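Protein CbbY (Rhodobacter sphaeroides, PDB 4UAS) dephosphorylates xylulose-1,5-bisphosphate, a potent Rubisco inhibitor, as a highly selective, magnesium-dependent sugar phosphatase of the HAD superfamily. Local coordinates at residues Leu111-Thr116 with Asp139-Gly144. Residues are numbered along the deposited sequence; the frame is centred on the assembly and turned at random.
Sequences LAVATT and DVIAAG. With PO4 (phosphate ion), chain C.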
ATOM      1  N   LEU A 111       2.725 -15.842   1.334  1.00 12.95           N
ATOM      2  CA  LEU A 111       2.314 -14.486   0.935  1.00 10.72           C
ATOM      3  C   LEU A 111       2.426 -13.518   2.107  1.00 10.59           C
ATOM      4  O   LEU A 111       2.018 -13.816   3.221  1.00 11.75           O
ATOM      5  CB  LEU A 111       0.854 -14.525   0.446  1.00 12.87           C
ATOM      6  CG  LEU A 111       0.569 -15.485  -0.685  1.00 12.89           C
ATOM      7  CD1 LEU A 111      -0.904 -15.433  -1.072  1.00 16.05           C
ATOM      8  CD2 LEU A 111       1.405 -15.311  -1.899  1.00 14.39           C
ATOM      9  N   ALA A 112       2.901 -12.307   1.806  1.00  9.30           N
ATOM     10  CA  ALA A 112       2.987 -11.238   2.776  1.00  8.97           C
ATOM     11  C   ALA A 112       2.371  -9.956   2.213  1.00  7.77           C
ATOM     12  O   ALA A 112       2.457  -9.712   0.981  1.00  9.54           O
ATOM     13  CB  ALA A 112       4.409 -10.970   3.232  1.00 10.91           C
ATOM     14  N   VAL A 113       1.905  -9.107   3.081  1.00  8.35           N
ATOM     15  CA  VAL A 113       1.712  -7.687   2.831  1.00  8.79           C
ATOM     16  C   VAL A 113       2.882  -6.933   3.450  1.00  7.94           C
ATOM     17  O   VAL A 113       3.311  -7.246   4.543  1.00  8.70           O
ATOM     18  CB  VAL A 113       0.384  -7.202   3.471  1.00 11.41           C
ATOM     19  CG1 VAL A 113       0.354  -5.765   3.849  1.00 12.38           C
ATOM     20  CG2 VAL A 113      -0.736  -7.586   2.495  1.00 13.52           C
ATOM     21  N   ALA A 114       3.373  -5.934   2.710  1.00  7.88           N
ATOM     22  CA  ALA A 114       4.399  -5.022   3.177  1.00  7.85           C
ATOM     23  C   ALA A 114       3.941  -3.616   2.787  1.00  7.60           C
ATOM     24  O   ALA A 114       4.012  -3.276   1.596  1.00  8.22           O
ATOM     25  CB  ALA A 114       5.749  -5.356   2.592  1.00  9.39           C
ATOM     26  N   THR A 115       3.412  -2.851   3.744  1.00  7.03           N
ATOM     27  CA  THR A 115       2.686  -1.628   3.481  1.00  7.30           C
ATOM     28  C   THR A 115       2.997  -0.557   4.485  1.00  7.62           C
ATOM     29  O   THR A 115       3.264  -0.839   5.645  1.00  8.04           O
ATOM     30  CB  THR A 115       1.138  -1.928   3.458  1.00  8.28           C
ATOM     31  OG1 THR A 115       0.436  -0.725   3.127  1.00  8.59           O
ATOM     32  CG2 THR A 115       0.678  -2.445   4.715  1.00  9.37           C
ATOM     33  N   THR A 116       2.847   0.681   4.038  1.00  7.72           N
ATOM     34  CA  THR A 116       2.857   1.859   4.882  1.00  8.49           C
ATOM     35  C   THR A 116       1.523   2.199   5.463  1.00  8.46           C
ATOM     36  O   THR A 116       1.484   3.070   6.378  1.00 10.84           O
ATOM     37  CB  THR A 116       3.384   3.101   4.123  1.00  9.26           C
ATOM     38  OG1 THR A 116       2.444   3.508   3.130  1.00  9.99           O
ATOM     39  CG2 THR A 116       4.745   2.830   3.479  1.00 10.08           C
ATOM     40  N   ASP A 139       0.063 -14.778   4.953  1.00 11.01           N
ATOM     41  CA  ASP A 139       0.777 -15.482   6.033  1.00 12.00           C
ATOM     42  C   ASP A 139       1.451 -14.483   6.976  1.00 11.33           C
ATOM     43  O   ASP A 139       1.609 -14.767   8.176  1.00 12.71           O
ATOM     44  CB  ASP A 139       1.783 -16.423   5.416  1.00 13.44           C
ATOM     45  CG  ASP A 139       1.119 -17.448   4.531  1.00 18.09           C
ATOM     46  OD1 ASP A 139       0.465 -18.296   5.084  1.00 28.51           O
ATOM     47  OD2 ASP A 139       1.152 -17.308   3.293  1.00 18.22           O
ATOM     48  N   VAL A 140       1.855 -13.335   6.451  1.00 10.15           N
ATOM     49  CA  VAL A 140       2.586 -12.311   7.174  1.00 10.48           C
ATOM     50  C   VAL A 140       2.016 -10.965   6.794  1.00  9.62           C
ATOM     51  O   VAL A 140       1.785 -10.697   5.604  1.00 10.25           O
ATOM     52  CB  VAL A 140       4.091 -12.361   6.823  1.00 11.82           C
ATOM     53  CG1 VAL A 140       4.843 -11.106   7.297  1.00 12.14           C
ATOM     54  CG2 VAL A 140       4.750 -13.615   7.424  1.00 13.77           C
ATOM     55  N   ILE A 141       1.761 -10.097   7.782  1.00 10.54           N
ATOM     56  CA  ILE A 141       1.291  -8.749   7.542  1.00 10.22           C
ATOM     57  C   ILE A 141       2.249  -7.797   8.210  1.00 10.51           C
ATOM     58  O   ILE A 141       2.351  -7.738   9.443  1.00 12.16           O
ATOM     59  CB  ILE A 141      -0.161  -8.497   8.010  1.00 12.55           C
ATOM     60  CG1 ILE A 141      -1.111  -9.462   7.254  1.00 15.14           C
ATOM     61  CG2 ILE A 141      -0.598  -7.056   7.777  1.00 15.02           C
ATOM     62  CD1 ILE A 141      -2.500  -9.502   7.804  1.00 22.75           C
ATOM     63  N   ALA A 142       2.983  -7.017   7.434  1.00  9.29           N
ATOM     64  CA  ALA A 142       3.898  -6.005   7.876  1.00  9.19           C
ATOM     65  C   ALA A 142       3.279  -4.649   7.455  1.00  8.86           C
ATOM     66  O   ALA A 142       3.228  -4.359   6.247  1.00  9.67           O
ATOM     67  CB  ALA A 142       5.286  -6.231   7.296  1.00  9.90           C
ATOM     68  N   ALA A 143       2.844  -3.853   8.427  1.00  8.83           N
ATOM     69  CA  ALA A 143       2.035  -2.652   8.147  1.00  9.00           C
ATOM     70  C   ALA A 143       2.382  -1.509   9.086  1.00  9.21           C
ATOM     71  O   ALA A 143       2.903  -1.723  10.180  1.00 10.59           O
ATOM     72  CB  ALA A 143       0.560  -2.981   8.208  1.00 10.94           C
ATOM     73  N   GLY A 144       2.057  -0.299   8.679  1.00 10.50           N
ATOM     74  CA  GLY A 144       1.887   0.825   9.596  1.00 11.04           C
ATOM     75  C   GLY A 144       3.176   1.144  10.354  1.00  9.55           C
ATOM     76  O   GLY A 144       4.234   1.256   9.813  1.00 11.47           O
TER
HETATM   77  P   PO4 C 301       1.314   1.333   0.487  1.00 11.51           P
HETATM   78  O1  PO4 C 301       2.747   1.263   1.158  1.00 11.78           O
HETATM   79  O2  PO4 C 301       0.554   2.553   1.155  1.00 16.35           O
HETATM   80  O3  PO4 C 301       0.415   0.122   0.669  1.00  9.94           O
HETATM   81  O4  PO4 C 301       1.424   1.702  -1.032  1.00 10.75           O
HETATM   82  O   HOH W   1       5.135   0.651   7.231  1.00  9.46           O
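Strands 110-114 and 140-142 of the Rossmann-like HAD core run parallel, pairing Ala-112 with Val-140, Val-113 with Ile-141 and Ala-114 with Ala-142 in a beta-alpha-beta unit completed by helix 119-129. Just before the first bridged pair, the Asp-139 carboxylate meets strand 110-114: OD2 takes the N-H of Leu-111 through its anti lone pair at 2.9 Å, while Leu-111 O accepts both Asp-139 N and Val-140 N. Val-113 brackets its partner Ile-141, its N bonding to Val-140 O and its O accepting from Ala-142 N (2.9 Å). Ala-142 O accepts from Thr-115 N, and beyond it the bond from Gly-144 N to Thr-115 O is weak (3.3 Å); a water donating to both Thr-115 O and Gly-144 O also bridges the two segments there.

Thr-115 and Thr-116 belong to the substrate-binding site and here hydrogen-bond to the phosphate. Thr-115 swings OG1 away from its own amide (chi1 -177°), which lets it donate to phosphate O3 at 2.6 Å and turns CG2 onto Ala-143 CB at 3.5 Å. Thr-116 N donates almost straight to phosphate O1 (2.9 Å, 170°). Lys-151 NZ, Val-9 N and Asp-10 N also bind this anion.

Strand 140-142 is the sheet's outermost on this side; helix 155-164 covers Val-140 and Ala-142, whereas Leu-111 packs on helix 97-107 and strand 4-7 adjoins strand 110-114.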